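Local coordinates for protein nicastrin (Dictyostelium purpureum, PDB 4R12) that probably acts as the essential, putatively substrate-recruiting subunit of the gamma-secretase complex, which cleaves membrane proteins such as Notch receptors within the membrane, at residues S237-V242 against G424-D429; L244-K249 against N453-L458; S464-F469 against P499-L504. All blocks are in the same frame, centred on the assembly; numbering follows the deposited sequence.

Contact 1: residues S237-V242 against G424-D429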
ATOM      1  N   SER A 237       0.381  -1.229   6.351  1.00 20.91           N
ATOM      2  CA  SER A 237      -0.744  -0.360   6.000  1.00 21.51           C
ATOM      3  C   SER A 237      -2.135  -0.914   6.350  1.00 20.65           C
ATOM      4  O   SER A 237      -2.976  -0.197   6.880  1.00 21.74           O
ATOM      5  CB  SER A 237      -0.737  -0.069   4.493  1.00 21.89           C
ATOM      6  OG  SER A 237       0.469   0.546   4.063  1.00 21.98           O
ATOM      7  N   SER A 238      -2.396  -2.171   5.995  1.00 20.45           N
ATOM      8  CA  SER A 238      -3.785  -2.597   5.867  1.00 21.43           C
ATOM      9  C   SER A 238      -4.480  -2.810   7.218  1.00 20.20           C
ATOM     10  O   SER A 238      -5.710  -2.676   7.307  1.00 21.31           O
ATOM     11  CB  SER A 238      -3.868  -3.853   4.985  1.00 21.45           C
ATOM     12  OG  SER A 238      -3.205  -4.954   5.571  1.00 29.36           O
ATOM     13  N   PHE A 239      -3.728  -3.101   8.283  1.00 20.80           N
ATOM     14  CA  PHE A 239      -4.366  -3.123   9.607  1.00 21.04           C
ATOM     15  C   PHE A 239      -4.974  -1.742   9.891  1.00 20.87           C
ATOM     16  O   PHE A 239      -6.159  -1.647  10.252  1.00 20.13           O
ATOM     17  CB  PHE A 239      -3.373  -3.540  10.706  1.00 21.50           C
ATOM     18  CG  PHE A 239      -3.986  -3.703  12.091  1.00 23.60           C
ATOM     19  CD1 PHE A 239      -4.287  -2.597  12.881  1.00 23.20           C
ATOM     20  CD2 PHE A 239      -4.183  -4.969  12.630  1.00 22.98           C
ATOM     21  CE1 PHE A 239      -4.815  -2.753  14.161  1.00 23.31           C
ATOM     22  CE2 PHE A 239      -4.699  -5.123  13.914  1.00 24.98           C
ATOM     23  CZ  PHE A 239      -5.019  -4.020  14.676  1.00 21.34           C
ATOM     24  N   ALA A 240      -4.183  -0.678   9.711  1.00 19.69           N
ATOM     25  CA  ALA A 240      -4.683   0.685   9.871  1.00 20.46           C
ATOM     26  C   ALA A 240      -5.818   1.026   8.895  1.00 19.98           C
ATOM     27  O   ALA A 240      -6.782   1.699   9.267  1.00 20.30           O
ATOM     28  CB  ALA A 240      -3.527   1.718   9.720  1.00 20.65           C
ATOM     29  N   THR A 241      -5.716   0.557   7.654  1.00 20.55           N
ATOM     30  CA  THR A 241      -6.806   0.789   6.705  1.00 20.60           C
ATOM     31  C   THR A 241      -8.132   0.201   7.211  1.00 21.03           C
ATOM     32  O   THR A 241      -9.173   0.863   7.169  1.00 19.23           O
ATOM     33  CB  THR A 241      -6.470   0.206   5.327  1.00 21.53           C
ATOM     34  OG1 THR A 241      -5.243   0.788   4.863  1.00 21.73           O
ATOM     35  CG2 THR A 241      -7.597   0.504   4.332  1.00 20.02           C
ATOM     36  N   VAL A 242      -8.089  -1.035   7.700  1.00 20.32           N
ATOM     37  CA  VAL A 242      -9.273  -1.665   8.292  1.00 20.05           C
ATOM     38  C   VAL A 242      -9.774  -0.870   9.491  1.00 19.94           C
ATOM     39  O   VAL A 242     -10.994  -0.646   9.676  1.00 21.82           O
ATOM     40  CB  VAL A 242      -8.958  -3.110   8.736  1.00 19.97           C
ATOM     41  CG1 VAL A 242     -10.099  -3.689   9.559  1.00 20.69           C
ATOM     42  CG2 VAL A 242      -8.693  -3.984   7.518  1.00 19.92           C
ATOM     43  N   GLY A 424      -4.859  -9.123  15.781  1.00 26.00           N
ATOM     44  CA  GLY A 424      -6.297  -8.979  15.647  1.00 26.07           C
ATOM     45  C   GLY A 424      -7.000  -8.704  16.974  1.00 25.79           C
ATOM     46  O   GLY A 424      -8.012  -8.001  17.020  1.00 26.41           O
ATOM     47  N   SER A 425      -6.469  -9.246  18.064  1.00 24.39           N
ATOM     48  CA  SER A 425      -7.086  -9.052  19.368  1.00 26.82           C
ATOM     49  C   SER A 425      -7.074  -7.591  19.855  1.00 28.02           C
ATOM     50  O   SER A 425      -7.802  -7.245  20.794  1.00 27.31           O
ATOM     51  CB  SER A 425      -6.401  -9.945  20.409  1.00 28.05           C
ATOM     52  OG  SER A 425      -5.048  -9.561  20.592  1.00 28.50           O
ATOM     53  N   THR A 426      -6.265  -6.735  19.234  1.00 24.39           N
ATOM     54  CA  THR A 426      -6.239  -5.317  19.629  1.00 25.49           C
ATOM     55  C   THR A 426      -7.163  -4.440  18.784  1.00 24.51           C
ATOM     56  O   THR A 426      -7.377  -3.274  19.115  1.00 23.98           O
ATOM     57  CB  THR A 426      -4.806  -4.696  19.540  1.00 27.24           C
ATOM     58  OG1 THR A 426      -4.342  -4.730  18.182  1.00 24.19           O
ATOM     59  CG2 THR A 426      -3.810  -5.425  20.447  1.00 26.00           C
ATOM     60  N   LEU A 427      -7.707  -4.982  17.697  1.00 24.16           N
ATOM     61  CA  LEU A 427      -8.430  -4.155  16.737  1.00 23.84           C
ATOM     62  C   LEU A 427      -9.678  -3.463  17.321  1.00 24.05           C
ATOM     63  O   LEU A 427      -9.869  -2.261  17.120  1.00 23.67           O
ATOM     64  CB  LEU A 427      -8.821  -4.999  15.508  1.00 22.08           C
ATOM     65  CG  LEU A 427      -9.560  -4.291  14.385  1.00 22.68           C
ATOM     66  CD1 LEU A 427      -8.784  -3.084  13.897  1.00 20.37           C
ATOM     67  CD2 LEU A 427      -9.761  -5.302  13.235  1.00 23.50           C
ATOM     68  N   ASN A 428     -10.512  -4.201  18.048  1.00 24.73           N
ATOM     69  CA  ASN A 428     -11.723  -3.613  18.626  1.00 24.60           C
ATOM     70  C   ASN A 428     -11.406  -2.410  19.530  1.00 23.01           C
ATOM     71  O   ASN A 428     -12.004  -1.336  19.395  1.00 24.90           O
ATOM     72  CB  ASN A 428     -12.494  -4.666  19.420  1.00 24.15           C
ATOM     73  CG  ASN A 428     -13.232  -5.669  18.522  1.00 28.05           C
ATOM     74  OD1 ASN A 428     -13.203  -5.576  17.297  1.00 24.92           O
ATOM     75  ND2 ASN A 428     -13.903  -6.632  19.147  1.00 28.70           N
ATOM     76  N   ASP A 429     -10.449  -2.609  20.431  1.00 23.70           N
ATOM     77  CA  ASP A 429      -9.983  -1.548  21.325  1.00 25.12           C
ATOM     78  C   ASP A 429      -9.475  -0.331  20.558  1.00 25.51           C
ATOM     79  O   ASP A 429      -9.846   0.801  20.877  1.00 24.39           O
ATOM     80  CB  ASP A 429      -8.893  -2.080  22.264  1.00 26.19           C
ATOM     81  CG  ASP A 429      -9.475  -2.755  23.503  1.00 29.59           C
ATOM     82  OD1 ASP A 429     -10.692  -2.609  23.729  1.00 29.04           O
ATOM     83  OD2 ASP A 429      -8.719  -3.404  24.253  1.00 31.63           O
TER
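G424 meets the far end of F239 through its backbone alone: its N lies near the plane of the phenyl ring, at the edge, 4.4 Å from F239 CE2. The aromatic ring thus spans most of the gap between two backbones whose nearest CA atoms, those of F239 and L427, are 8.3 Å apart. It gets there because CG is anti to the backbone N (chi1 -175°), which sends the ring out from helix 234-252 although the first bond of the side chain is not aimed at the partner.

T426 comes next and crosses F239 at about a right angle. Its OG1 approaches the ring obliquely, 3.6 Å from F239 CZ. The hydrogen bond of this hydroxyl goes to O of L423, just before the segment, so its approach to the ring is packing.

L427 carries the largest share of this side of the contact, and its two methyls divide the work. CD1 rests 4.0 Å from F239 CZ, the two side chains running past each other in opposite directions, while CD2 turns to V242 and stands 4.0 Å from its CG1. No hydrogen bond joins the segments; the contact is buried and mostly apolar, with F239 and V242 of helix 234-252 both closing on L427.

Within the large lobe, which belongs to the zinc-exopeptidase clan, helix 234-252 has A240 and T241 against L219 of strand 214-220. L427 also touches I455 and Y459 of helix 452-463, and T426 touches I370 of strand 370-374.

Contact 2: residues L244-K249 against N453-L458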
ATOM      1  N   LEU A 244      -9.318   2.401  10.269  1.00 20.74           N
ATOM      2  CA  LEU A 244      -9.943   3.693   9.961  1.00 21.00           C
ATOM      3  C   LEU A 244     -11.296   3.537   9.261  1.00 21.80           C
ATOM      4  O   LEU A 244     -12.243   4.275   9.563  1.00 22.23           O
ATOM      5  CB  LEU A 244      -9.014   4.554   9.115  1.00 22.04           C
ATOM      6  CG  LEU A 244      -9.504   5.996   8.966  1.00 23.14           C
ATOM      7  CD1 LEU A 244      -9.776   6.611  10.355  1.00 22.07           C
ATOM      8  CD2 LEU A 244      -8.462   6.825   8.206  1.00 23.39           C
ATOM      9  N   LEU A 245     -11.417   2.577   8.348  1.00 20.98           N
ATOM     10  CA  LEU A 245     -12.736   2.312   7.771  1.00 21.18           C
ATOM     11  C   LEU A 245     -13.731   1.871   8.851  1.00 21.35           C
ATOM     12  O   LEU A 245     -14.906   2.252   8.799  1.00 22.86           O
ATOM     13  CB  LEU A 245     -12.669   1.257   6.644  1.00 21.19           C
ATOM     14  CG  LEU A 245     -11.984   1.755   5.361  1.00 21.08           C
ATOM     15  CD1 LEU A 245     -11.652   0.575   4.430  1.00 21.65           C
ATOM     16  CD2 LEU A 245     -12.879   2.764   4.624  1.00 21.53           C
ATOM     17  N   SER A 246     -13.269   1.090   9.827  1.00 21.16           N
ATOM     18  CA  SER A 246     -14.155   0.599  10.885  1.00 22.98           C
ATOM     19  C   SER A 246     -14.515   1.729  11.870  1.00 23.07           C
ATOM     20  O   SER A 246     -15.633   1.782  12.396  1.00 23.48           O
ATOM     21  CB  SER A 246     -13.519  -0.584  11.621  1.00 22.66           C
ATOM     22  OG  SER A 246     -13.252  -1.644  10.705  1.00 21.56           O
ATOM     23  N   VAL A 247     -13.573   2.637  12.092  1.00 21.04           N
ATOM     24  CA  VAL A 247     -13.832   3.865  12.834  1.00 22.66           C
ATOM     25  C   VAL A 247     -14.925   4.691  12.142  1.00 22.57           C
ATOM     26  O   VAL A 247     -15.863   5.162  12.776  1.00 22.24           O
ATOM     27  CB  VAL A 247     -12.540   4.713  12.972  1.00 22.12           C
ATOM     28  CG1 VAL A 247     -12.869   6.165  13.336  1.00 22.11           C
ATOM     29  CG2 VAL A 247     -11.602   4.098  14.021  1.00 20.25           C
ATOM     30  N   ILE A 248     -14.785   4.863  10.831  1.00 21.64           N
ATOM     31  CA  ILE A 248     -15.740   5.626  10.023  1.00 22.08           C
ATOM     32  C   ILE A 248     -17.117   4.946  10.063  1.00 24.23           C
ATOM     33  O   ILE A 248     -18.148   5.592  10.302  1.00 25.02           O
ATOM     34  CB  ILE A 248     -15.224   5.776   8.575  1.00 22.10           C
ATOM     35  CG1 ILE A 248     -13.986   6.681   8.570  1.00 22.07           C
ATOM     36  CG2 ILE A 248     -16.291   6.373   7.673  1.00 23.99           C
ATOM     37  CD1 ILE A 248     -13.217   6.690   7.288  1.00 21.76           C
ATOM     38  N   LYS A 249     -17.140   3.631   9.897  1.00 24.28           N
ATOM     39  CA  LYS A 249     -18.409   2.921   9.996  1.00 24.01           C
ATOM     40  C   LYS A 249     -19.049   3.106  11.384  1.00 26.03           C
ATOM     41  O   LYS A 249     -20.272   3.267  11.506  1.00 26.17           O
ATOM     42  CB  LYS A 249     -18.221   1.433   9.698  1.00 24.32           C
ATOM     43  CG  LYS A 249     -19.528   0.625   9.760  1.00 24.68           C
ATOM     44  CD  LYS A 249     -20.412   0.870   8.519  1.00 25.62           C
ATOM     45  CE  LYS A 249     -21.672  -0.021   8.557  1.00 30.31           C
ATOM     46  NZ  LYS A 249     -22.626   0.333   7.472  1.00 30.40           N
ATOM     47  N   ASN A 453     -19.803  -6.281  13.498  1.00 23.85           N
ATOM     48  CA  ASN A 453     -20.142  -7.068  12.308  1.00 26.04           C
ATOM     49  C   ASN A 453     -19.269  -6.624  11.134  1.00 23.64           C
ATOM     50  O   ASN A 453     -18.699  -7.443  10.414  1.00 25.86           O
ATOM     51  CB  ASN A 453     -21.631  -6.928  11.951  1.00 27.96           C
ATOM     52  CG  ASN A 453     -22.041  -7.831  10.780  1.00 26.49           C
ATOM     53  OD1 ASN A 453     -22.289  -9.026  10.963  1.00 35.13           O
ATOM     54  ND2 ASN A 453     -22.109  -7.261   9.583  1.00 32.40           N
ATOM     55  N   PHE A 454     -19.154  -5.314  10.955  1.00 23.87           N
ATOM     56  CA  PHE A 454     -18.323  -4.738   9.902  1.00 24.47           C
ATOM     57  C   PHE A 454     -16.822  -5.059  10.088  1.00 23.96           C
ATOM     58  O   PHE A 454     -16.130  -5.456   9.130  1.00 23.68           O
ATOM     59  CB  PHE A 454     -18.550  -3.222   9.862  1.00 23.97           C
ATOM     60  CG  PHE A 454     -17.762  -2.503   8.809  1.00 25.18           C
ATOM     61  CD1 PHE A 454     -18.273  -2.343   7.529  1.00 25.63           C
ATOM     62  CD2 PHE A 454     -16.516  -1.943   9.111  1.00 24.34           C
ATOM     63  CE1 PHE A 454     -17.553  -1.662   6.562  1.00 27.30           C
ATOM     64  CE2 PHE A 454     -15.795  -1.263   8.149  1.00 24.71           C
ATOM     65  CZ  PHE A 454     -16.313  -1.112   6.874  1.00 25.57           C
ATOM     66  N   ILE A 455     -16.324  -4.888  11.307  1.00 23.69           N
ATOM     67  CA  ILE A 455     -14.923  -5.212  11.637  1.00 23.58           C
ATOM     68  C   ILE A 455     -14.610  -6.671  11.269  1.00 24.82           C
ATOM     69  O   ILE A 455     -13.607  -6.968  10.603  1.00 21.76           O
ATOM     70  CB  ILE A 455     -14.622  -4.961  13.171  1.00 23.01           C
ATOM     71  CG1 ILE A 455     -14.630  -3.456  13.489  1.00 23.04           C
ATOM     72  CG2 ILE A 455     -13.285  -5.578  13.582  1.00 23.29           C
ATOM     73  CD1 ILE A 455     -14.712  -3.119  15.007  1.00 23.50           C
ATOM     74  N   ASN A 456     -15.494  -7.576  11.658  1.00 22.72           N
ATOM     75  CA  ASN A 456     -15.253  -9.004  11.460  1.00 25.16           C
ATOM     76  C   ASN A 456     -15.289  -9.434   9.993  1.00 24.19           C
ATOM     77  O   ASN A 456     -14.730 -10.469   9.627  1.00 25.21           O
ATOM     78  CB  ASN A 456     -16.263  -9.822  12.263  1.00 26.40           C
ATOM     79  CG  ASN A 456     -16.077  -9.662  13.759  1.00 29.50           C
ATOM     80  OD1 ASN A 456     -15.008  -9.264  14.220  1.00 28.88           O
ATOM     81  ND2 ASN A 456     -17.123  -9.967  14.525  1.00 30.13           N
ATOM     82  N   ILE A 457     -15.946  -8.650   9.158  1.00 23.49           N
ATOM     83  CA  ILE A 457     -15.915  -8.897   7.718  1.00 22.55           C
ATOM     84  C   ILE A 457     -14.676  -8.268   7.079  1.00 25.52           C
ATOM     85  O   ILE A 457     -13.947  -8.925   6.308  1.00 22.93           O
ATOM     86  CB  ILE A 457     -17.178  -8.340   7.027  1.00 25.11           C
ATOM     87  CG1 ILE A 457     -18.398  -9.197   7.384  1.00 26.20           C
ATOM     88  CG2 ILE A 457     -16.992  -8.305   5.499  1.00 25.50           C
ATOM     89  CD1 ILE A 457     -19.699  -8.514   7.027  1.00 25.54           C
ATOM     90  N   LEU A 458     -14.423  -7.004   7.412  1.00 24.31           N
ATOM     91  CA  LEU A 458     -13.378  -6.248   6.718  1.00 22.82           C
ATOM     92  C   LEU A 458     -11.964  -6.703   7.081  1.00 23.33           C
ATOM     93  O   LEU A 458     -11.076  -6.709   6.225  1.00 22.59           O
ATOM     94  CB  LEU A 458     -13.516  -4.754   7.003  1.00 22.73           C
ATOM     95  CG  LEU A 458     -12.588  -3.898   6.130  1.00 20.90           C
ATOM     96  CD1 LEU A 458     -12.932  -4.054   4.683  1.00 23.53           C
ATOM     97  CD2 LEU A 458     -12.671  -2.425   6.512  1.00 22.19           C
TER
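K249 lays its aliphatic stem across one face of the F454 ring, a CH-pi contact in which CB of K249 sits 3.9 Å from the ring centroid of F454 and only 14° off the ring normal. CG of K249 then passes 3.7 Å from CG of F454, and the bend at chi2 (75°) takes the rest of the lysine along the ring before its end leads away. S246 meets the same ring differently: its OG lies near the ring plane, at the edge, 3.6 Å from F454 CE2. That hydroxyl is hydrogen-bonded to O of V242, one turn back, and is also touched by CG1 of I455.

The two helices run nearly antiparallel: the axes of 244-249 and 453-458 come within 9.7 Å at 157°, and the contact joins helix 234-252 of the large lobe to helix 452-463. At F454, an alanine would remove the surface on which K249 lies, and the lysine stem would probably be left freer to turn above a gap beside S246.

One helical turn beyond F454, L458 crosses L245 at about a right angle, its CD2 methyl 3.7 Å from L245 CB. L245 also touches F267 of strand 262-268.

Contact 3: residues S464-F469 against P499-L504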
ATOM      1  N   SER A 464      -6.295 -11.193   4.597  1.00 23.23           N
ATOM      2  CA  SER A 464      -6.240 -12.608   4.193  1.00 25.54           C
ATOM      3  C   SER A 464      -6.798 -12.912   2.808  1.00 25.11           C
ATOM      4  O   SER A 464      -6.148 -13.574   1.997  1.00 25.56           O
ATOM      5  CB  SER A 464      -7.007 -13.489   5.203  1.00 27.64           C
ATOM      6  OG  SER A 464      -6.231 -13.737   6.357  1.00 33.88           O
ATOM      7  N   SER A 465      -8.035 -12.489   2.553  1.00 23.87           N
ATOM      8  CA  SER A 465      -8.746 -12.902   1.337  1.00 25.33           C
ATOM      9  C   SER A 465      -9.795 -11.857   0.978  1.00 23.94           C
ATOM     10  O   SER A 465     -10.776 -11.688   1.692  1.00 23.48           O
ATOM     11  CB  SER A 465      -9.397 -14.279   1.524  1.00 27.85           C
ATOM     12  OG  SER A 465     -10.001 -14.717   0.318  1.00 29.19           O
ATOM     13  N   ILE A 466      -9.573 -11.151  -0.122  1.00 23.67           N
ATOM     14  CA  ILE A 466     -10.305  -9.921  -0.390  1.00 23.89           C
ATOM     15  C   ILE A 466     -11.622 -10.204  -1.154  1.00 26.08           C
ATOM     16  O   ILE A 466     -11.859  -9.728  -2.260  1.00 26.58           O
ATOM     17  CB  ILE A 466      -9.384  -8.909  -1.130  1.00 26.32           C
ATOM     18  CG1 ILE A 466     -10.039  -7.527  -1.214  1.00 23.32           C
ATOM     19  CG2 ILE A 466      -8.899  -9.459  -2.487  1.00 26.12           C
ATOM     20  CD1 ILE A 466      -9.058  -6.394  -1.428  1.00 26.52           C
ATOM     21  N   THR A 467     -12.500 -10.956  -0.506  1.00 24.47           N
ATOM     22  CA  THR A 467     -13.753 -11.376  -1.125  1.00 27.87           C
ATOM     23  C   THR A 467     -14.985 -10.620  -0.593  1.00 27.88           C
ATOM     24  O   THR A 467     -16.118 -10.905  -0.994  1.00 28.10           O
ATOM     25  CB  THR A 467     -13.941 -12.885  -0.921  1.00 29.25           C
ATOM     26  OG1 THR A 467     -13.877 -13.178   0.485  1.00 27.67           O
ATOM     27  CG2 THR A 467     -12.822 -13.663  -1.656  1.00 29.24           C
ATOM     28  N   CYS A 468     -14.766  -9.659   0.300  1.00 24.62           N
ATOM     29  CA  CYS A 468     -15.874  -8.966   0.969  1.00 23.84           C
ATOM     30  C   CYS A 468     -16.460  -7.837   0.125  1.00 26.20           C
ATOM     31  O   CYS A 468     -15.786  -7.277  -0.734  1.00 27.31           O
ATOM     32  CB  CYS A 468     -15.418  -8.394   2.311  1.00 27.09           C
ATOM     33  SG  CYS A 468     -14.275  -6.973   2.177  1.00 30.63           S
ATOM     34  N   PHE A 469     -17.732  -7.533   0.377  1.00 26.82           N
ATOM     35  CA  PHE A 469     -18.432  -6.387  -0.206  1.00 27.49           C
ATOM     36  C   PHE A 469     -18.387  -6.327  -1.718  1.00 27.98           C
ATOM     37  O   PHE A 469     -18.421  -5.248  -2.309  1.00 28.92           O
ATOM     38  CB  PHE A 469     -17.879  -5.082   0.366  1.00 28.06           C
ATOM     39  CG  PHE A 469     -18.100  -4.954   1.835  1.00 28.16           C
ATOM     40  CD1 PHE A 469     -19.385  -5.027   2.356  1.00 29.84           C
ATOM     41  CD2 PHE A 469     -17.035  -4.805   2.700  1.00 27.11           C
ATOM     42  CE1 PHE A 469     -19.602  -4.929   3.719  1.00 31.76           C
ATOM     43  CE2 PHE A 469     -17.238  -4.694   4.059  1.00 28.14           C
ATOM     44  CZ  PHE A 469     -18.532  -4.763   4.572  1.00 31.29           C
ATOM     45  N   PRO A 499      -6.368  -0.337  -9.493  1.00 27.34           N
ATOM     46  CA  PRO A 499      -6.610  -1.748  -9.176  1.00 26.18           C
ATOM     47  C   PRO A 499      -7.878  -1.932  -8.347  1.00 25.62           C
ATOM     48  O   PRO A 499      -8.431  -0.965  -7.818  1.00 25.06           O
ATOM     49  CB  PRO A 499      -5.375  -2.161  -8.365  1.00 24.69           C
ATOM     50  CG  PRO A 499      -4.385  -0.986  -8.490  1.00 27.79           C
ATOM     51  CD  PRO A 499      -5.215   0.214  -8.762  1.00 26.12           C
ATOM     52  N   TYR A 500      -8.303  -3.184  -8.229  1.00 26.67           N
ATOM     53  CA  TYR A 500      -9.515  -3.554  -7.508  1.00 26.26           C
ATOM     54  C   TYR A 500      -9.522  -2.975  -6.106  1.00 25.70           C
ATOM     55  O   TYR A 500     -10.531  -2.441  -5.658  1.00 24.24           O
ATOM     56  CB  TYR A 500      -9.637  -5.076  -7.444  1.00 26.33           C
ATOM     57  CG  TYR A 500     -10.900  -5.561  -6.760  1.00 28.31           C
ATOM     58  CD1 TYR A 500     -12.091  -5.678  -7.466  1.00 29.59           C
ATOM     59  CD2 TYR A 500     -10.898  -5.906  -5.412  1.00 25.68           C
ATOM     60  CE1 TYR A 500     -13.263  -6.119  -6.847  1.00 29.30           C
ATOM     61  CE2 TYR A 500     -12.055  -6.358  -4.783  1.00 26.84           C
ATOM     62  CZ  TYR A 500     -13.237  -6.458  -5.507  1.00 29.79           C
ATOM     63  OH  TYR A 500     -14.396  -6.904  -4.889  1.00 29.82           O
ATOM     64  N   GLU A 501      -8.379  -3.083  -5.430  1.00 24.04           N
ATOM     65  CA  GLU A 501      -8.256  -2.636  -4.047  1.00 24.73           C
ATOM     66  C   GLU A 501      -8.609  -1.160  -3.853  1.00 23.58           C
ATOM     67  O   GLU A 501      -9.290  -0.819  -2.886  1.00 22.27           O
ATOM     68  CB  GLU A 501      -6.838  -2.902  -3.533  1.00 24.33           C
ATOM     69  CG  GLU A 501      -6.616  -4.320  -3.031  1.00 29.63           C
ATOM     70  CD  GLU A 501      -6.438  -5.345  -4.148  1.00 23.47           C
ATOM     71  OE1 GLU A 501      -6.448  -6.559  -3.826  1.00 24.60           O
ATOM     72  OE2 GLU A 501      -6.285  -4.948  -5.326  1.00 25.93           O
ATOM     73  N   THR A 502      -8.151  -0.292  -4.755  1.00 23.11           N
ATOM     74  CA  THR A 502      -8.499   1.124  -4.695  1.00 22.20           C
ATOM     75  C   THR A 502      -9.981   1.374  -4.976  1.00 24.65           C
ATOM     76  O   THR A 502     -10.629   2.135  -4.267  1.00 23.71           O
ATOM     77  CB  THR A 502      -7.653   1.957  -5.693  1.00 24.25           C
ATOM     78  OG1 THR A 502      -6.286   1.923  -5.285  1.00 24.54           O
ATOM     79  CG2 THR A 502      -8.097   3.410  -5.708  1.00 25.20           C
ATOM     80  N   LYS A 503     -10.512   0.735  -6.011  1.00 23.98           N
ATOM     81  CA  LYS A 503     -11.937   0.872  -6.317  1.00 23.90           C
ATOM     82  C   LYS A 503     -12.814   0.397  -5.156  1.00 24.30           C
ATOM     83  O   LYS A 503     -13.812   1.048  -4.813  1.00 25.58           O
ATOM     84  CB  LYS A 503     -12.273   0.097  -7.576  1.00 26.06           C
ATOM     85  CG  LYS A 503     -11.560   0.605  -8.816  1.00 26.52           C
ATOM     86  CD  LYS A 503     -11.946  -0.220 -10.045  1.00 31.49           C
ATOM     87  CE  LYS A 503     -11.616   0.548 -11.317  1.00 33.09           C
ATOM     88  NZ  LYS A 503     -10.594  -0.125 -12.158  1.00 37.66           N
ATOM     89  N   LEU A 504     -12.441  -0.727  -4.545  1.00 23.39           N
ATOM     90  CA  LEU A 504     -13.186  -1.232  -3.383  1.00 24.64           C
ATOM     91  C   LEU A 504     -13.154  -0.253  -2.209  1.00 24.49           C
ATOM     92  O   LEU A 504     -14.206   0.064  -1.620  1.00 23.40           O
ATOM     93  CB  LEU A 504     -12.646  -2.598  -2.940  1.00 24.47           C
ATOM     94  CG  LEU A 504     -13.291  -3.220  -1.693  1.00 24.40           C
ATOM     95  CD1 LEU A 504     -14.819  -3.279  -1.819  1.00 24.67           C
ATOM     96  CD2 LEU A 504     -12.741  -4.611  -1.430  1.00 24.80           C
TER
HETATM   97  O   HOH W   1     -14.162  -8.283  -2.867  1.00 26.37           O
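I466 is the main bump of this contact, and the hollow that receives it lies between E501, L504 and Y500 on the first turns of helix 500-512. Its CD1 methyl presses against the glutamate, 3.6 Å from E501 CG, whose chain bends at chi2 (77°), bringing its carboxylate end nearer to the isoleucine than its first bond points. E501 OE1 is near the same methyl but is hydrogen-bonded to N of N483. Behind the methyl, CG1 of I466 lies 4.0 Å from L504 CD2, the two side chains sliding past each other in opposite directions. The same CG1 has the Y500 ring at its flank, 4.3 Å away at CE2.

I466 sits at the centre of an inverse gamma turn, closed by a weak bond from T467 N to S465 O, which is consistent with its side chain standing out toward the helix. The turn belongs to the irregular strip that follows helix 452-463 and is pinned back to that helix by the C461–C468 disulfide.

L504 is the second bump. Its CD1 rests against F469, 4.1 Å from F469 O and 4.2 Å from F469 CB, while the phenyl ring itself turns away.

No direct hydrogen bond links the two segments, but a water bridges them. It donates to O of I466 (2.8 Å) and to O of C468 (2.9 Å), and accepts from Y500 OH, which is also hydrogen-bonded to ND2 of N470.

Read from the N terminus, helix 234-252 opens two of the three contacts. Its first part, 237-242, waits 181 residues for helix 427-441, where contact 1 closes a loop; 244-249 waits slightly longer, for helix 452-463 in contact 2. The segments alternate, so these loops cross, and they touch where N428 packs on I455, making the three helices one cluster. Contact 3 follows in series, closing a loop with only 29 residues between its segments and bringing helix 500-512 alongside. It meets contact 2 where I457 packs on C468 and F454 on F469, but stays about 7 Å from contact 1 at the nearest atoms.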